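Long-range contact in tetratricopeptide TPR_2 repeat protein (Thermobaculum terrenum, PDB 5DJS), which is a tetratricopeptide-repeat protein joined to a GT-B-type glycosyltransferase family 41 region, with uridine-5'-diphosphate bound in the model: residues L282-P290 / M443-W454. The protein carries 1 engineered substitution. Residues are numbered along the deposited sequence; the frame is centred on the assembly and turned at random.
Sequences LVGDQHLCP and MAGRATSSLLRW
One carboxylate, that of Asp285, takes hydrogen bonds from both Trp454 and Ser450 of the helix and from its own turn. Its OD1 accepts a hydrogen bond from Trp454 NE1 (3.2 Å) along an almost straight N-H line and another from Leu288 N, and the two donors come from opposite faces of the carboxylate plane. OD2 turns its syn lone pair to Ser450 OG, 2.8 Å away, and takes a further weak bond from Tyr308 N. With CG set between the backbone N and the carbonyl carbon (chi1 78°), the carboxylate folds back over the turn that follows it, and the bond from Leu288 N makes this an Asx motif.

The Trp454 indole meets OD1 in its ring plane, while His287 CD2 sits over its face, offset toward the rim. This aromatic pair is oblique, the planes inclined at 42° and the centroids of the imidazole and the six-membered ring 4.3 Å apart. Arg453 passes its aliphatic chain over a face of the imidazole, a CH-pi contact with CD nearly above the ring centre, and sends its guanidinium on to a salt bridge with Glu439.

The pairing joins the two Rossmann-like halves of the GT-B architecture: 282-285 is a strand of one six-stranded parallel sheet, and helix 447-454 follows strand 435-438 of the other. Ala447, at the start of that helix, lies about 7 Å by its side chain from the bound UDP.

Arg446, at the N-cap position, grips the carbonyl of His287 side-on, NE to O at 2.7 Å and NH2 to the same O at 3.0 Å, with that oxygen in the guanidinium plane. Pro290 CB lies over the centre of one guanidinium face, and NH1 turns to Gly440 O. Deeper in, Met443, extended, crosses Leu288 at an angle, CG to CG 4.0 Å, and carries SD and CE on to Leu282 CD2, the Met443 and Leu282 chains running in opposite directions.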
ATOM      1  N   LEU A 282      14.114  -8.790   3.861  1.00 44.68           N
ATOM      2  CA  LEU A 282      12.708  -8.545   3.591  1.00 44.98           C
ATOM      3  C   LEU A 282      11.920  -9.640   4.324  1.00 44.98           C
ATOM      4  O   LEU A 282      12.132 -10.826   4.061  1.00 47.17           O
ATOM      5  CB  LEU A 282      12.453  -8.591   2.086  1.00 45.81           C
ATOM      6  CG  LEU A 282      11.032  -8.243   1.612  1.00 46.19           C
ATOM      7  CD1 LEU A 282      11.042  -7.577   0.240  1.00 45.53           C
ATOM      8  CD2 LEU A 282      10.133  -9.467   1.581  1.00 47.62           C
ATOM      9  N   VAL A 283      11.027  -9.248   5.232  1.00 43.88           N
ATOM     10  CA  VAL A 283      10.220 -10.203   6.037  1.00 43.90           C
ATOM     11  C   VAL A 283       8.876 -10.573   5.363  1.00 43.74           C
ATOM     12  O   VAL A 283       7.928  -9.778   5.360  1.00 38.77           O
ATOM     13  CB  VAL A 283       9.938  -9.638   7.449  1.00 43.60           C
ATOM     14  CG1 VAL A 283       9.091 -10.600   8.268  1.00 44.80           C
ATOM     15  CG2 VAL A 283      11.238  -9.351   8.177  1.00 43.20           C
ATOM     16  N   GLY A 284       8.810 -11.788   4.812  1.00 44.51           N
ATOM     17  CA  GLY A 284       7.596 -12.323   4.180  1.00 44.45           C
ATOM     18  C   GLY A 284       7.086 -13.553   4.915  1.00 46.55           C
ATOM     19  O   GLY A 284       7.081 -13.596   6.156  1.00 45.10           O
ATOM     20  N   ASP A 285       6.637 -14.548   4.150  1.00 46.42           N
ATOM     21  CA  ASP A 285       6.267 -15.857   4.711  1.00 46.57           C
ATOM     22  C   ASP A 285       6.312 -16.955   3.643  1.00 48.37           C
ATOM     23  O   ASP A 285       6.573 -16.669   2.469  1.00 56.87           O
ATOM     24  CB  ASP A 285       4.924 -15.800   5.463  1.00 44.33           C
ATOM     25  CG  ASP A 285       3.711 -15.800   4.556  1.00 42.63           C
ATOM     26  OD1 ASP A 285       3.573 -16.744   3.744  1.00 39.52           O
ATOM     27  OD2 ASP A 285       2.854 -14.896   4.716  1.00 41.17           O
ATOM     28  N   GLN A 286       6.065 -18.197   4.050  1.00 46.44           N
ATOM     29  CA  GLN A 286       6.355 -19.364   3.201  1.00 47.93           C
ATOM     30  C   GLN A 286       5.423 -19.537   2.015  1.00 45.78           C
ATOM     31  O   GLN A 286       5.836 -20.065   0.987  1.00 44.92           O
ATOM     32  CB  GLN A 286       6.357 -20.637   4.034  1.00 50.21           C
ATOM     33  CG  GLN A 286       7.453 -20.666   5.076  1.00 52.03           C
ATOM     34  CD  GLN A 286       7.400 -21.921   5.915  1.00 55.96           C
ATOM     35  OE1 GLN A 286       6.365 -22.239   6.515  1.00 60.38           O
ATOM     36  NE2 GLN A 286       8.508 -22.649   5.964  1.00 56.57           N
ATOM     37  N   HIS A 287       4.175 -19.101   2.163  1.00 46.08           N
ATOM     38  CA  HIS A 287       3.220 -19.076   1.052  1.00 45.96           C
ATOM     39  C   HIS A 287       3.393 -17.823   0.199  1.00 43.93           C
ATOM     40  O   HIS A 287       3.293 -17.884  -1.034  1.00 40.51           O
ATOM     41  CB  HIS A 287       1.792 -19.155   1.576  1.00 48.85           C
ATOM     42  CG  HIS A 287       1.511 -20.391   2.376  1.00 53.23           C
ATOM     43  ND1 HIS A 287       1.976 -21.637   2.013  1.00 54.64           N
ATOM     44  CD2 HIS A 287       0.789 -20.573   3.508  1.00 53.55           C
ATOM     45  CE1 HIS A 287       1.566 -22.531   2.895  1.00 56.64           C
ATOM     46  NE2 HIS A 287       0.844 -21.911   3.812  1.00 57.07           N
ATOM     47  N   LEU A 288       3.660 -16.698   0.859  1.00 42.68           N
ATOM     48  CA  LEU A 288       3.801 -15.398   0.195  1.00 43.29           C
ATOM     49  C   LEU A 288       4.990 -15.295  -0.763  1.00 41.81           C
ATOM     50  O   LEU A 288       4.869 -14.645  -1.801  1.00 38.35           O
ATOM     51  CB  LEU A 288       3.883 -14.269   1.238  1.00 44.20           C
ATOM     52  CG  LEU A 288       3.898 -12.819   0.721  1.00 46.18           C
ATOM     53  CD1 LEU A 288       2.610 -12.480  -0.016  1.00 45.66           C
ATOM     54  CD2 LEU A 288       4.112 -11.840   1.860  1.00 46.51           C
ATOM     55  N   CYS A 289       6.115 -15.923  -0.405  1.00 41.99           N
ATOM     56  CA  CYS A 289       7.371 -15.859  -1.172  1.00 41.46           C
ATOM     57  C   CYS A 289       7.699 -17.259  -1.717  1.00 42.59           C
ATOM     58  O   CYS A 289       8.217 -18.097  -0.971  1.00 45.55           O
ATOM     59  CB  CYS A 289       8.518 -15.375  -0.255  1.00 41.46           C
ATOM     60  SG  CYS A 289       8.228 -13.853   0.698  1.00 40.86           S
ATOM     61  N   PRO A 290       7.411 -17.531  -3.011  1.00 43.72           N
ATOM     62  CA  PRO A 290       7.540 -18.918  -3.517  1.00 44.62           C
ATOM     63  C   PRO A 290       8.975 -19.446  -3.585  1.00 45.11           C
ATOM     64  O   PRO A 290       9.895 -18.656  -3.567  1.00 44.11           O
ATOM     65  CB  PRO A 290       6.930 -18.844  -4.921  1.00 44.46           C
ATOM     66  CG  PRO A 290       7.094 -17.424  -5.331  1.00 44.76           C
ATOM     67  CD  PRO A 290       6.957 -16.612  -4.069  1.00 44.68           C
ATOM     68  N   MET A 443       5.221 -12.474  -5.565  1.00 39.59           N
ATOM     69  CA  MET A 443       4.860 -11.998  -4.232  1.00 40.31           C
ATOM     70  C   MET A 443       3.691 -11.000  -4.256  1.00 37.47           C
ATOM     71  O   MET A 443       2.777 -11.101  -3.436  1.00 35.07           O
ATOM     72  CB  MET A 443       6.088 -11.388  -3.537  1.00 43.81           C
ATOM     73  CG  MET A 443       5.813 -10.759  -2.184  1.00 47.05           C
ATOM     74  SD  MET A 443       7.297 -10.315  -1.272  1.00 56.93           S
ATOM     75  CE  MET A 443       6.568  -9.178  -0.102  1.00 54.05           C
ATOM     76  N   ALA A 444       3.711 -10.059  -5.202  1.00 36.37           N
ATOM     77  CA  ALA A 444       2.664  -9.022  -5.297  1.00 35.69           C
ATOM     78  C   ALA A 444       1.262  -9.592  -5.549  1.00 35.55           C
ATOM     79  O   ALA A 444       0.269  -8.966  -5.154  1.00 35.39           O
ATOM     80  CB  ALA A 444       3.010  -7.998  -6.370  1.00 34.70           C
ATOM     81  N   GLY A 445       1.192 -10.764  -6.193  1.00 35.65           N
ATOM     82  CA  GLY A 445      -0.066 -11.504  -6.391  1.00 37.26           C
ATOM     83  C   GLY A 445      -0.322 -12.658  -5.426  1.00 39.56           C
ATOM     84  O   GLY A 445      -0.946 -13.648  -5.818  1.00 39.10           O
ATOM     85  N   ARG A 446       0.155 -12.541  -4.174  1.00 40.98           N
ATOM     86  CA  ARG A 446       0.053 -13.626  -3.172  1.00 39.27           C
ATOM     87  C   ARG A 446      -0.295 -13.199  -1.743  1.00 39.83           C
ATOM     88  O   ARG A 446      -0.280 -14.035  -0.838  1.00 41.40           O
ATOM     89  CB  ARG A 446       1.366 -14.415  -3.141  1.00 39.05           C
ATOM     90  CG  ARG A 446       1.562 -15.346  -4.321  1.00 38.64           C
ATOM     91  CD  ARG A 446       2.973 -15.889  -4.342  1.00 38.75           C
ATOM     92  NE  ARG A 446       3.061 -17.181  -3.682  1.00 41.86           N
ATOM     93  CZ  ARG A 446       3.047 -18.367  -4.293  1.00 45.53           C
ATOM     94  NH1 ARG A 446       2.949 -18.476  -5.619  1.00 48.37           N
ATOM     95  NH2 ARG A 446       3.143 -19.474  -3.565  1.00 47.47           N
ATOM     96  N   ALA A 447      -0.617 -11.932  -1.515  1.00 40.29           N
ATOM     97  CA  ALA A 447      -0.963 -11.494  -0.162  1.00 43.02           C
ATOM     98  C   ALA A 447      -2.195 -12.253   0.365  1.00 46.97           C
ATOM     99  O   ALA A 447      -2.235 -12.644   1.535  1.00 45.04           O
ATOM    100  CB  ALA A 447      -1.202  -9.990  -0.119  1.00 41.45           C
ATOM    101  N   THR A 448      -3.183 -12.468  -0.503  1.00 49.11           N
ATOM    102  CA  THR A 448      -4.410 -13.169  -0.121  1.00 51.90           C
ATOM    103  C   THR A 448      -4.259 -14.680  -0.212  1.00 50.88           C
ATOM    104  O   THR A 448      -4.740 -15.398   0.668  1.00 49.10           O
ATOM    105  CB  THR A 448      -5.597 -12.755  -1.000  1.00 52.60           C
ATOM    106  OG1 THR A 448      -5.227 -12.862  -2.384  1.00 64.89           O
ATOM    107  CG2 THR A 448      -5.975 -11.386  -0.737  1.00 48.61           C
ATOM    108  N   SER A 449      -3.601 -15.167  -1.266  1.00 49.56           N
ATOM    109  CA  SER A 449      -3.344 -16.601  -1.376  1.00 52.79           C
ATOM    110  C   SER A 449      -2.729 -17.105  -0.054  1.00 53.64           C
ATOM    111  O   SER A 449      -3.193 -18.097   0.491  1.00 54.67           O
ATOM    112  CB  SER A 449      -2.464 -16.946  -2.594  1.00 51.92           C
ATOM    113  OG  SER A 449      -1.095 -16.709  -2.332  1.00 56.38           O
ATOM    114  N   SER A 450      -1.734 -16.384   0.470  1.00 53.30           N
ATOM    115  CA  SER A 450      -1.072 -16.742   1.727  1.00 53.20           C
ATOM    116  C   SER A 450      -2.044 -16.709   2.907  1.00 51.26           C
ATOM    117  O   SER A 450      -2.212 -17.710   3.607  1.00 49.01           O
ATOM    118  CB  SER A 450       0.112 -15.801   1.995  1.00 55.48           C
ATOM    119  OG  SER A 450       0.761 -16.110   3.220  1.00 57.10           O
ATOM    120  N   LEU A 451      -2.679 -15.556   3.108  1.00 49.66           N
ATOM    121  CA  LEU A 451      -3.678 -15.355   4.179  1.00 48.53           C
ATOM    122  C   LEU A 451      -4.646 -16.533   4.246  1.00 49.86           C
ATOM    123  O   LEU A 451      -4.805 -17.150   5.293  1.00 50.22           O
ATOM    124  CB  LEU A 451      -4.481 -14.056   3.955  1.00 47.26           C
ATOM    125  CG  LEU A 451      -5.190 -13.334   5.118  1.00 46.69           C
ATOM    126  CD1 LEU A 451      -6.474 -12.678   4.632  1.00 45.30           C
ATOM    127  CD2 LEU A 451      -5.510 -14.209   6.319  1.00 48.55           C
ATOM    128  N   LEU A 452      -5.266 -16.840   3.108  1.00 49.78           N
ATOM    129  CA  LEU A 452      -6.248 -17.914   3.008  1.00 47.61           C
ATOM    130  C   LEU A 452      -5.660 -19.296   3.348  1.00 49.75           C
ATOM    131  O   LEU A 452      -6.277 -20.067   4.093  1.00 50.15           O
ATOM    132  CB  LEU A 452      -6.884 -17.925   1.608  1.00 45.52           C
ATOM    133  CG  LEU A 452      -7.757 -16.721   1.215  1.00 43.97           C
ATOM    134  CD1 LEU A 452      -8.188 -16.855  -0.228  1.00 42.39           C
ATOM    135  CD2 LEU A 452      -8.981 -16.567   2.105  1.00 45.79           C
ATOM    136  N   ARG A 453      -4.475 -19.603   2.824  1.00 50.72           N
ATOM    137  CA  ARG A 453      -3.803 -20.867   3.148  1.00 53.22           C
ATOM    138  C   ARG A 453      -3.536 -21.007   4.663  1.00 53.83           C
ATOM    139  O   ARG A 453      -3.855 -22.034   5.260  1.00 52.41           O
ATOM    140  CB  ARG A 453      -2.498 -21.011   2.365  1.00 54.74           C
ATOM    141  CG  ARG A 453      -2.687 -21.313   0.885  1.00 57.45           C
ATOM    142  CD  ARG A 453      -1.399 -21.823   0.247  1.00 59.89           C
ATOM    143  NE  ARG A 453      -1.564 -22.117  -1.180  1.00 63.05           N
ATOM    144  CZ  ARG A 453      -2.192 -23.186  -1.694  1.00 64.59           C
ATOM    145  NH1 ARG A 453      -2.755 -24.118  -0.918  1.00 62.63           N
ATOM    146  NH2 ARG A 453      -2.263 -23.323  -3.020  1.00 65.79           N
ATOM    147  N   TRP A 454      -2.995 -19.956   5.277  1.00 53.70           N
ATOM    148  CA  TRP A 454      -2.734 -19.942   6.727  1.00 52.36           C
ATOM    149  C   TRP A 454      -3.995 -19.986   7.598  1.00 52.48           C
ATOM    150  O   TRP A 454      -3.913 -20.394   8.754  1.00 58.09           O
ATOM    151  CB  TRP A 454      -1.903 -18.716   7.130  1.00 51.06           C
ATOM    152  CG  TRP A 454      -0.484 -18.740   6.654  1.00 51.82           C
ATOM    153  CD1 TRP A 454       0.112 -17.836   5.833  1.00 51.90           C
ATOM    154  CD2 TRP A 454       0.521 -19.712   6.980  1.00 53.46           C
ATOM    155  NE1 TRP A 454       1.429 -18.177   5.622  1.00 53.32           N
ATOM    156  CE2 TRP A 454       1.709 -19.322   6.320  1.00 55.01           C
ATOM    157  CE3 TRP A 454       0.532 -20.872   7.767  1.00 53.02           C
ATOM    158  CZ2 TRP A 454       2.900 -20.056   6.413  1.00 57.20           C
ATOM    159  CZ3 TRP A 454       1.717 -21.604   7.865  1.00 54.62           C
ATOM    160  CH2 TRP A 454       2.886 -21.191   7.189  1.00 57.27           C
TER